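Local coordinates for uncharacterized protein (Bombyx mori, PDB 5AZ0) that probably reduces aldehydes and ketones to the corresponding alcohols with a nicotinamide cofactor, as a silkworm member of the aldo-keto reductase family, at residues A57-I62 and Q86-E91; W106-R111 and R342-G347; G252-K257 and D297-T302. All blocks are in the same frame, centred on the assembly; numbering follows the deposited sequence.

The three contacts lie apart around one (beta/alpha)8 barrel and share no helix or strand. Contact 1 is buried and pairs two successive outer helices, 51-64 and 78-90, through one bent lysine that is aliphatic in the middle and ionic at its tip. Contact 2, partly buried, joins two loops without a hydrogen bond between them, and its chemistry is almost wholly aromatic. Contact 3, between helices 246-255 and 297-304, is also partly buried and lies furthest out, its centre about 26 Å from the centre of the chain; its two segments meet through polar side chains. Contacts 2 and 3 fall on opposite sides of the chain's centre, about 42 Å between their own centres.

Contact 1. Residues A57-I62 and Q86-E91; sequences ALSYAI and QEKINE
Ser59 and Ile62 meet Lys88 with no ring between them, and the flat groups stand to one side. The carboxylate of Glu91 offers OE1 to the ammonium of Lys88, 3.2 Å from NZ, in a weak bond that is part of a salt bridge. On segment 86-91 the amide of Gln86 sends NE2 to Asn90 OD1 at 2.9 Å; the acceptor lies in the Gln86 amide plane, but the donor stands 46° above the carbonyl plane of Asn90. The contact itself runs along the lysine. The chain of Lys88 bends twice, at chi2 (-57°) and chi3 (-53°), curling the methylenes over Ile62 before the tip turns to Ser59. Ile62 supplies both branches: CD1 comes within 3.9 Å of Lys88 CG, while CG2 lies 4.1 Å from Lys88 CB. Beyond them, Lys88 NZ donates to Ser59 OG at 2.7 Å and makes a weak, longer bond to the backbone Ser59 O at 3.4 Å. Its charge is met most strongly by Asp63, on the same helix as Ser59, with Glu91 as the second carboxylate. Val93 touches both Ile62 and the lysine on this outer layer of the barrel; Leu58 packs separately on Ile81 and Val84 of helix 78-90. A leucine in place of Lys88 would probably keep some contact with Ile62 but leave Asp63 and Glu91 without their shared counter-charge and Ser59 OG without this donor. One ammonium thus serves a hydroxyl, a carbonyl and two carboxylates, one from each side of the contact, an arrangement likely to stabilise the charged form of the buried lysine and to pin the two helices together.

Contact 2. Residues W106-R111 and R342-G347; sequences WQHYHR and RKWKNG
Trp106, His108 and Trp344 form an aromatic cluster at the C-terminal end of the (beta/alpha)8 barrel, where the loop after strand 100-105 meets the chain's C-terminal tail. Its tight part is a T-shaped pair. The six-membered ring of Trp344 drives its CH2-CZ3 edge onto one face of the Trp106 indole, the planes 85° apart and the centroids 4.9 Å apart from five-membered to six-membered ring. The closest approach is Trp344 CH2 to Trp106 CD1, 3.4 Å. On the opposite face of Trp106 lies Gln107 NE2, 3.2 Å above the ring, so the indole is sandwiched. With chi1 at 68°, Trp344 holds CG between its backbone N and carbonyl carbon, which swings the ring from the tail toward Trp106. Phe74 stacks on Trp106 and meets Trp344 edge-to-face, extending the cluster to the loop after strand 68-70.

The other side is looser. His108 presents an edge to the indole, its CE1 3.7 Å from Trp344 CH2, and Tyr109 CD2 lies over one of the imidazole faces. A type I turn from Trp106 to Tyr109 sets the histidine beside the tryptophan. Arg342 adds little beyond Arg342 O, 4.4 Å from His108 CE1; its guanidinium turns away to Gln144 and Ile337. Lys343 is exposed but salt-bridged to Glu145, and Lys345 is exposed and poorly ordered. Loops at this end of the barrel surround the active site in aldo-keto reductases, so the cluster probably helps seat the tail near it. The indole nitrogens have separate partners: Trp106 NE1 bonds to the carbonyl of Met341, while Trp344 NE1 reaches Asn346 OD1 at 3.1 Å, a weak bond bent to 132°.

Contact 3. Residues G252-K257 and D297-T302; sequences GRKYGK and DEDVAT
The last turn of helix 246-255 meets the first turn of helix 297-304 where Lys254 and Tyr255 converge on Asp299; by their place in the chain these helices probably correspond to the two that aldo-keto reductases carry in addition to the eight of the barrel. One carboxylate oxygen does the work. Lys254 NZ donates to Asp299 OD2 at 2.8 Å in a salt bridge, arriving on the syn side and 21° out of the carboxylate plane. The hydroxyl of Tyr255 also meets OD2; the modelled separation of Tyr255 OH and Asp299 OD2, 2.3 Å, is too short for its exact value to be trusted. OD2 sits near the plane of the phenol at the ring edge, while the carboxylate is turned 85° from the ring. Lys254 runs fully extended alongside the tyrosine, its CG 4.0 Å above the ring plane toward the rim, so both residues deliver their polar ends to the same place from the direction opposite to the aspartate.

Asp296, just ahead of helix 297-304, completes the network. Its OD2 is the stronger partner of Lys254 in a further salt bridge, and its OD1 accepts from the backbone N of Asp299. The phenol oxygen accepts from Asp296 N and, if the short contact is taken as a bond, donates to Asp299. The nearby start of the helix would probably add to the stability of the negative charge on Asp299. On the other partner, Gly256, just past the helix, has positive phi, and Gly252 O takes bonds from Gly256 N at 2.6 Å and Lys257 N. Beneath the polar group, Asp299 and Thr302 rest on Ile251. Along the chain, helix 246-255 comes between strand 219-223 and helix 259-269, and helix 297-304 follows helix 281-287.

Contact 1. Residues A57-I62 and Q86-E91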
loop_
_atom_site.group_PDB
_atom_site.type_symbol
_atom_site.label_atom_id
_atom_site.label_comp_id
_atom_site.label_asym_id
_atom_site.label_seq_id
_atom_site.Cartn_x
_atom_site.Cartn_y
_atom_site.Cartn_z
ATOM N N ALA A 57 10.367 -15.425 1.133
ATOM C CA ALA A 57 9.013 -15.471 0.459
ATOM C C ALA A 57 8.920 -14.477 -0.732
ATOM O O ALA A 57 8.284 -14.767 -1.764
ATOM C CB ALA A 57 7.896 -15.294 1.479
ATOM N N LEU A 58 9.717 -13.389 -0.679
ATOM C CA LEU A 58 9.835 -12.480 -1.877
ATOM C C LEU A 58 10.443 -13.153 -3.089
ATOM O O LEU A 58 9.927 -13.066 -4.262
ATOM C CB LEU A 58 10.561 -11.163 -1.528
ATOM C CG LEU A 58 10.823 -10.134 -2.656
ATOM C CD1 LEU A 58 9.584 -9.767 -3.452
ATOM C CD2 LEU A 58 11.432 -8.913 -2.006
ATOM N N SER A 59 11.516 -13.900 -2.825
ATOM C CA SER A 59 12.204 -14.605 -3.904
ATOM C C SER A 59 11.282 -15.591 -4.524
ATOM O O SER A 59 11.127 -15.690 -5.765
ATOM C CB SER A 59 13.506 -15.329 -3.347
ATOM O OG SER A 59 14.079 -16.104 -4.402
ATOM N N TYR A 60 10.612 -16.354 -3.667
ATOM C CA TYR A 60 9.555 -17.285 -4.134
ATOM C C TYR A 60 8.463 -16.526 -4.941
ATOM O O TYR A 60 8.074 -16.912 -6.085
ATOM C CB TYR A 60 8.964 -18.041 -2.871
ATOM C CG TYR A 60 7.793 -18.939 -3.201
ATOM C CD1 TYR A 60 7.973 -20.193 -3.834
ATOM C CD2 TYR A 60 6.462 -18.515 -2.964
ATOM C CE1 TYR A 60 6.869 -20.996 -4.164
ATOM C CE2 TYR A 60 5.373 -19.310 -3.303
ATOM C CZ TYR A 60 5.556 -20.544 -3.895
ATOM O OH TYR A 60 4.417 -21.302 -4.177
ATOM N N ALA A 61 7.991 -15.395 -4.369
ATOM C CA ALA A 61 6.902 -14.588 -5.074
ATOM C C ALA A 61 7.317 -14.241 -6.435
ATOM O O ALA A 61 6.569 -14.453 -7.416
ATOM C CB ALA A 61 6.557 -13.335 -4.291
ATOM N N ILE A 62 8.561 -13.757 -6.561
ATOM C CA ILE A 62 9.045 -13.441 -7.918
ATOM C C ILE A 62 9.145 -14.690 -8.835
ATOM O O ILE A 62 8.814 -14.628 -10.030
ATOM C CB ILE A 62 10.386 -12.659 -7.820
ATOM C CG1 ILE A 62 10.141 -11.284 -7.154
ATOM C CG2 ILE A 62 10.996 -12.448 -9.182
ATOM C CD1 ILE A 62 11.356 -10.567 -6.592
ATOM N N GLN A 86 18.105 -7.667 -7.149
ATOM C CA GLN A 86 19.321 -7.825 -7.947
ATOM C C GLN A 86 19.633 -9.341 -8.165
ATOM O O GLN A 86 20.001 -9.760 -9.275
ATOM C CB GLN A 86 20.492 -7.103 -7.300
ATOM C CG GLN A 86 21.754 -7.077 -8.176
ATOM C CD GLN A 86 21.529 -6.465 -9.532
ATOM O OE1 GLN A 86 21.128 -5.325 -9.631
ATOM N NE2 GLN A 86 21.760 -7.223 -10.582
ATOM N N GLU A 87 19.433 -10.127 -7.123
ATOM C CA GLU A 87 19.590 -11.602 -7.218
ATOM C C GLU A 87 18.698 -12.206 -8.256
ATOM O O GLU A 87 19.184 -13.027 -9.043
ATOM C CB GLU A 87 19.346 -12.283 -5.907
ATOM C CG GLU A 87 20.511 -12.050 -4.964
ATOM C CD GLU A 87 20.228 -12.399 -3.492
ATOM O OE1 GLU A 87 19.100 -12.832 -3.122
ATOM O OE2 GLU A 87 21.167 -12.218 -2.688
ATOM N N LYS A 88 17.426 -11.755 -8.329
ATOM C CA LYS A 88 16.482 -12.398 -9.227
ATOM C C LYS A 88 16.783 -11.991 -10.642
ATOM O O LYS A 88 16.538 -12.755 -11.609
ATOM C CB LYS A 88 15.033 -12.057 -8.884
ATOM C CG LYS A 88 14.681 -12.333 -7.430
ATOM C CD LYS A 88 14.920 -13.755 -6.964
ATOM C CE LYS A 88 14.270 -14.810 -7.839
ATOM N NZ LYS A 88 14.202 -16.137 -7.099
ATOM N N ILE A 89 17.262 -10.758 -10.773
ATOM C CA ILE A 89 17.712 -10.278 -12.065
ATOM C C ILE A 89 18.967 -11.066 -12.538
ATOM O O ILE A 89 19.065 -11.393 -13.723
ATOM C CB ILE A 89 18.022 -8.774 -12.040
ATOM C CG1 ILE A 89 16.695 -7.975 -11.948
ATOM C CG2 ILE A 89 18.832 -8.376 -13.291
ATOM C CD1 ILE A 89 16.811 -6.467 -11.796
ATOM N N ASN A 90 19.910 -11.308 -11.624
ATOM C CA ASN A 90 21.148 -12.043 -11.942
ATOM C C ASN A 90 20.795 -13.483 -12.335
ATOM O O ASN A 90 21.288 -13.959 -13.317
ATOM C CB ASN A 90 22.103 -12.044 -10.737
ATOM C CG ASN A 90 22.790 -10.704 -10.528
ATOM O OD1 ASN A 90 22.746 -9.805 -11.374
ATOM N ND2 ASN A 90 23.375 -10.550 -9.373
ATOM N N GLU A 91 19.871 -14.109 -11.612
ATOM C CA GLU A 91 19.355 -15.446 -11.945
ATOM C C GLU A 91 18.635 -15.511 -13.286
ATOM O O GLU A 91 18.361 -16.587 -13.778
ATOM C CB GLU A 91 18.421 -15.970 -10.852
ATOM C CG GLU A 91 19.066 -16.159 -9.477
ATOM C CD GLU A 91 18.031 -16.342 -8.365
ATOM O OE1 GLU A 91 16.877 -16.712 -8.707
ATOM O OE2 GLU A 91 18.358 -16.125 -7.174
#

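Contact 2. Residues W106-R111 and R342-G347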
loop_
_atom_site.group_PDB
_atom_site.type_symbol
_atom_site.label_atom_id
_atom_site.label_comp_id
_atom_site.label_asym_id
_atom_site.label_seq_id
_atom_site.Cartn_x
_atom_site.Cartn_y
_atom_site.Cartn_z
ATOM N N TRP A 106 8.517 9.729 3.939
ATOM C CA TRP A 106 7.904 9.912 5.234
ATOM C C TRP A 106 7.740 11.373 5.638
ATOM O O TRP A 106 8.149 12.318 4.893
ATOM C CB TRP A 106 8.757 9.123 6.256
ATOM C CG TRP A 106 8.139 8.758 7.603
ATOM C CD1 TRP A 106 8.536 9.241 8.828
ATOM C CD2 TRP A 106 7.094 7.811 7.876
ATOM N NE1 TRP A 106 7.789 8.675 9.836
ATOM C CE2 TRP A 106 6.910 7.784 9.305
ATOM C CE3 TRP A 106 6.287 7.010 7.086
ATOM C CZ2 TRP A 106 5.962 6.985 9.924
ATOM C CZ3 TRP A 106 5.339 6.189 7.684
ATOM C CH2 TRP A 106 5.173 6.175 9.103
ATOM N N GLN A 107 7.180 11.576 6.849
ATOM C CA GLN A 107 6.557 12.858 7.298
ATOM C C GLN A 107 7.527 13.952 7.526
ATOM O O GLN A 107 7.172 15.149 7.379
ATOM C CB GLN A 107 5.727 12.676 8.590
ATOM C CG GLN A 107 4.376 12.000 8.363
ATOM C CD GLN A 107 4.445 10.547 7.932
ATOM O OE1 GLN A 107 4.563 10.265 6.752
ATOM N NE2 GLN A 107 4.282 9.629 8.852
ATOM N N HIS A 108 8.792 13.576 7.768
ATOM C CA HIS A 108 9.843 14.620 7.908
ATOM C C HIS A 108 10.507 15.087 6.667
ATOM O O HIS A 108 11.370 15.987 6.725
ATOM C CB HIS A 108 10.857 14.253 8.989
ATOM C CG HIS A 108 11.630 13.011 8.730
ATOM N ND1 HIS A 108 11.047 11.777 8.669
ATOM C CD2 HIS A 108 12.967 12.799 8.611
ATOM C CE1 HIS A 108 11.983 10.853 8.508
ATOM N NE2 HIS A 108 13.154 11.448 8.496
ATOM N N TYR A 109 10.054 14.603 5.505
ATOM C CA TYR A 109 10.687 15.052 4.241
ATOM C C TYR A 109 9.632 15.744 3.381
ATOM O O TYR A 109 9.435 15.395 2.191
ATOM C CB TYR A 109 11.363 13.776 3.573
ATOM C CG TYR A 109 12.663 13.390 4.221
ATOM C CD1 TYR A 109 13.791 14.137 4.002
ATOM C CD2 TYR A 109 12.785 12.322 5.086
ATOM C CE1 TYR A 109 14.984 13.865 4.639
ATOM C CE2 TYR A 109 14.031 12.012 5.712
ATOM C CZ TYR A 109 15.096 12.789 5.492
ATOM O OH TYR A 109 16.332 12.523 6.058
ATOM N N HIS A 110 8.870 16.696 3.957
ATOM C CA HIS A 110 7.698 17.296 3.216
ATOM C C HIS A 110 7.990 18.582 2.621
ATOM O O HIS A 110 7.180 19.121 1.823
ATOM C CB HIS A 110 6.418 17.375 4.033
ATOM C CG HIS A 110 5.628 16.118 4.047
ATOM N ND1 HIS A 110 4.271 16.132 3.948
ATOM C CD2 HIS A 110 5.988 14.812 4.145
ATOM C CE1 HIS A 110 3.806 14.891 3.965
ATOM N NE2 HIS A 110 4.827 14.062 4.134
ATOM N N ARG A 111 9.157 19.116 2.872
ATOM C CA ARG A 111 9.521 20.282 2.027
ATOM C C ARG A 111 9.780 19.799 0.598
ATOM O O ARG A 111 10.340 18.714 0.431
ATOM C CB ARG A 111 10.780 20.971 2.550
ATOM C CG ARG A 111 10.646 21.651 3.931
ATOM C CD ARG A 111 12.022 21.886 4.560
ATOM N NE ARG A 111 11.878 22.291 5.963
ATOM C CZ ARG A 111 11.675 21.474 6.982
ATOM N NH1 ARG A 111 11.591 20.176 6.838
ATOM N NH2 ARG A 111 11.540 21.958 8.186
ATOM N N ARG A 342 9.215 7.892 14.182
ATOM C CA ARG A 342 9.912 9.161 13.933
ATOM C C ARG A 342 11.417 9.059 13.549
ATOM O O ARG A 342 11.901 9.883 12.796
ATOM C CB ARG A 342 9.807 10.047 15.184
ATOM C CG ARG A 342 8.473 10.725 15.405
ATOM C CD ARG A 342 8.431 11.611 16.683
ATOM N NE ARG A 342 8.707 10.945 17.966
ATOM C CZ ARG A 342 9.857 10.979 18.684
ATOM N NH1 ARG A 342 10.961 11.628 18.288
ATOM N NH2 ARG A 342 9.921 10.312 19.846
ATOM N N LYS A 343 12.154 8.120 14.154
ATOM C CA LYS A 343 13.626 8.004 14.034
ATOM C C LYS A 343 13.949 6.542 13.958
ATOM O O LYS A 343 13.496 5.776 14.781
ATOM C CB LYS A 343 14.353 8.584 15.253
ATOM C CG LYS A 343 14.284 10.100 15.340
ATOM C CD LYS A 343 14.837 10.669 16.672
ATOM C CE LYS A 343 15.281 12.104 16.433
ATOM N NZ LYS A 343 15.349 12.949 17.629
ATOM N N TRP A 344 14.731 6.148 12.959
ATOM C CA TRP A 344 15.121 4.741 12.796
ATOM C C TRP A 344 16.361 4.647 11.852
ATOM O O TRP A 344 16.672 5.613 11.122
ATOM C CB TRP A 344 13.925 3.913 12.245
ATOM C CG TRP A 344 13.553 4.300 10.768
ATOM C CD1 TRP A 344 13.993 3.695 9.617
ATOM C CD2 TRP A 344 12.709 5.385 10.345
ATOM N NE1 TRP A 344 13.478 4.327 8.516
ATOM C CE2 TRP A 344 12.698 5.377 8.930
ATOM C CE3 TRP A 344 11.952 6.344 11.022
ATOM C CZ2 TRP A 344 11.967 6.287 8.186
ATOM C CZ3 TRP A 344 11.243 7.268 10.279
ATOM C CH2 TRP A 344 11.261 7.228 8.854
ATOM N N LYS A 345 17.000 3.474 11.835
ATOM C CA LYS A 345 18.058 3.142 10.876
ATOM C C LYS A 345 17.553 2.088 9.854
ATOM O O LYS A 345 16.683 1.271 10.182
ATOM C CB LYS A 345 19.358 2.672 11.624
ATOM C CG LYS A 345 19.529 1.148 11.847
ATOM C CD LYS A 345 20.984 0.725 12.117
ATOM C CE LYS A 345 21.203 -0.786 11.962
ATOM N NZ LYS A 345 21.210 -1.240 10.536
ATOM N N ASN A 346 18.166 2.062 8.660
ATOM C CA ASN A 346 17.829 1.062 7.579
ATOM C C ASN A 346 18.906 -0.024 7.268
ATOM O O ASN A 346 20.085 0.304 7.157
ATOM C CB ASN A 346 17.468 1.828 6.284
ATOM C CG ASN A 346 16.589 3.023 6.568
ATOM O OD1 ASN A 346 15.370 2.886 6.561
ATOM N ND2 ASN A 346 17.184 4.189 6.871
ATOM N N GLY A 347 18.488 -1.286 7.072
ATOM C CA GLY A 347 19.436 -2.419 6.951
ATOM C C GLY A 347 19.929 -2.915 8.310
ATOM O O GLY A 347 20.774 -3.813 8.393
#

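Contact 3. Residues G252-K257 and D297-T302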
loop_
_atom_site.group_PDB
_atom_site.type_symbol
_atom_site.label_atom_id
_atom_site.label_comp_id
_atom_site.label_asym_id
_atom_site.label_seq_id
_atom_site.Cartn_x
_atom_site.Cartn_y
_atom_site.Cartn_z
ATOM N N GLY A 252 -16.833 -19.158 -0.258
ATOM C CA GLY A 252 -15.665 -20.027 -0.548
ATOM C C GLY A 252 -16.007 -21.300 -1.330
ATOM O O GLY A 252 -15.614 -21.470 -2.522
ATOM N N ARG A 253 -16.805 -22.164 -0.698
ATOM C CA ARG A 253 -17.171 -23.460 -1.327
ATOM C C ARG A 253 -17.846 -23.224 -2.657
ATOM O O ARG A 253 -17.616 -23.940 -3.627
ATOM C CB ARG A 253 -18.065 -24.321 -0.431
ATOM C CG ARG A 253 -17.392 -24.835 0.841
ATOM C CD ARG A 253 -18.370 -25.722 1.629
ATOM N NE ARG A 253 -19.472 -24.940 2.221
ATOM C CZ ARG A 253 -19.517 -24.450 3.475
ATOM N NH1 ARG A 253 -18.530 -24.660 4.361
ATOM N NH2 ARG A 253 -20.585 -23.740 3.864
ATOM N N LYS A 254 -18.667 -22.203 -2.755
ATOM C CA LYS A 254 -19.301 -21.972 -4.038
ATOM C C LYS A 254 -18.345 -21.795 -5.210
ATOM O O LYS A 254 -18.578 -22.325 -6.277
ATOM C CB LYS A 254 -20.262 -20.801 -3.925
ATOM C CG LYS A 254 -20.966 -20.453 -5.196
ATOM C CD LYS A 254 -21.956 -19.325 -4.931
ATOM C CE LYS A 254 -22.480 -18.823 -6.261
ATOM N NZ LYS A 254 -23.424 -17.708 -6.030
ATOM N N TYR A 255 -17.270 -21.037 -5.044
ATOM C CA TYR A 255 -16.356 -20.769 -6.192
ATOM C C TYR A 255 -15.031 -21.509 -6.053
ATOM O O TYR A 255 -14.185 -21.442 -6.944
ATOM C CB TYR A 255 -16.090 -19.280 -6.353
ATOM C CG TYR A 255 -17.310 -18.411 -6.480
ATOM C CD1 TYR A 255 -17.903 -18.171 -7.695
ATOM C CD2 TYR A 255 -17.855 -17.827 -5.364
ATOM C CE1 TYR A 255 -19.023 -17.333 -7.803
ATOM C CE2 TYR A 255 -18.967 -17.013 -5.435
ATOM C CZ TYR A 255 -19.544 -16.747 -6.655
ATOM O OH TYR A 255 -20.631 -15.879 -6.662
ATOM N N GLY A 256 -14.852 -22.205 -4.942
ATOM C CA GLY A 256 -13.746 -23.142 -4.808
ATOM C C GLY A 256 -12.512 -22.439 -4.321
ATOM O O GLY A 256 -11.441 -22.654 -4.840
ATOM N N LYS A 257 -12.681 -21.610 -3.292
ATOM C CA LYS A 257 -11.654 -20.695 -2.849
ATOM C C LYS A 257 -11.672 -20.629 -1.375
ATOM O O LYS A 257 -12.699 -20.834 -0.754
ATOM C CB LYS A 257 -11.939 -19.269 -3.399
ATOM C CG LYS A 257 -11.833 -19.096 -4.908
ATOM C CD LYS A 257 -10.409 -19.372 -5.455
ATOM C CE LYS A 257 -10.469 -19.428 -6.983
ATOM N NZ LYS A 257 -9.193 -19.304 -7.728
ATOM N N ASP A 297 -23.917 -11.201 -8.136
ATOM C CA ASP A 297 -24.581 -10.090 -7.498
ATOM C C ASP A 297 -24.933 -10.447 -6.086
ATOM O O ASP A 297 -24.792 -9.631 -5.208
ATOM C CB ASP A 297 -25.850 -9.688 -8.246
ATOM C CG ASP A 297 -25.577 -9.128 -9.642
ATOM O OD1 ASP A 297 -24.516 -8.511 -9.857
ATOM O OD2 ASP A 297 -26.448 -9.298 -10.536
ATOM N N GLU A 298 -25.387 -11.669 -5.859
ATOM C CA GLU A 298 -25.787 -12.117 -4.495
ATOM C C GLU A 298 -24.626 -12.113 -3.512
ATOM O O GLU A 298 -24.748 -11.634 -2.355
ATOM C CB GLU A 298 -26.404 -13.528 -4.566
ATOM C CG GLU A 298 -27.004 -14.043 -3.257
ATOM C CD GLU A 298 -27.309 -15.555 -3.269
ATOM O OE1 GLU A 298 -27.653 -16.101 -4.344
ATOM O OE2 GLU A 298 -27.201 -16.189 -2.193
ATOM N N ASP A 299 -23.485 -12.651 -3.944
ATOM C CA ASP A 299 -22.320 -12.746 -3.046
ATOM C C ASP A 299 -21.605 -11.371 -2.806
ATOM O O ASP A 299 -21.145 -11.105 -1.719
ATOM C CB ASP A 299 -21.370 -13.824 -3.533
ATOM C CG ASP A 299 -22.048 -15.209 -3.628
ATOM O OD1 ASP A 299 -22.777 -15.618 -2.679
ATOM O OD2 ASP A 299 -21.853 -15.859 -4.678
ATOM N N VAL A 300 -21.642 -10.515 -3.804
ATOM C CA VAL A 300 -21.191 -9.129 -3.705
ATOM C C VAL A 300 -22.079 -8.457 -2.687
ATOM O O VAL A 300 -21.594 -7.828 -1.783
ATOM C CB VAL A 300 -21.238 -8.387 -5.076
ATOM C CG1 VAL A 300 -21.087 -6.879 -4.931
ATOM C CG2 VAL A 300 -20.140 -8.887 -6.001
ATOM N N ALA A 301 -23.388 -8.620 -2.791
ATOM C CA ALA A 301 -24.267 -7.974 -1.776
ATOM C C ALA A 301 -23.991 -8.478 -0.371
ATOM O O ALA A 301 -23.915 -7.702 0.583
ATOM C CB ALA A 301 -25.743 -8.117 -2.137
ATOM N N THR A 302 -23.758 -9.762 -0.226
ATOM C CA THR A 302 -23.393 -10.311 1.098
ATOM C C THR A 302 -22.097 -9.703 1.647
ATOM O O THR A 302 -21.996 -9.269 2.865
ATOM C CB THR A 302 -23.255 -11.875 1.024
ATOM O OG1 THR A 302 -24.469 -12.483 0.508
ATOM C CG2 THR A 302 -22.951 -12.461 2.347
#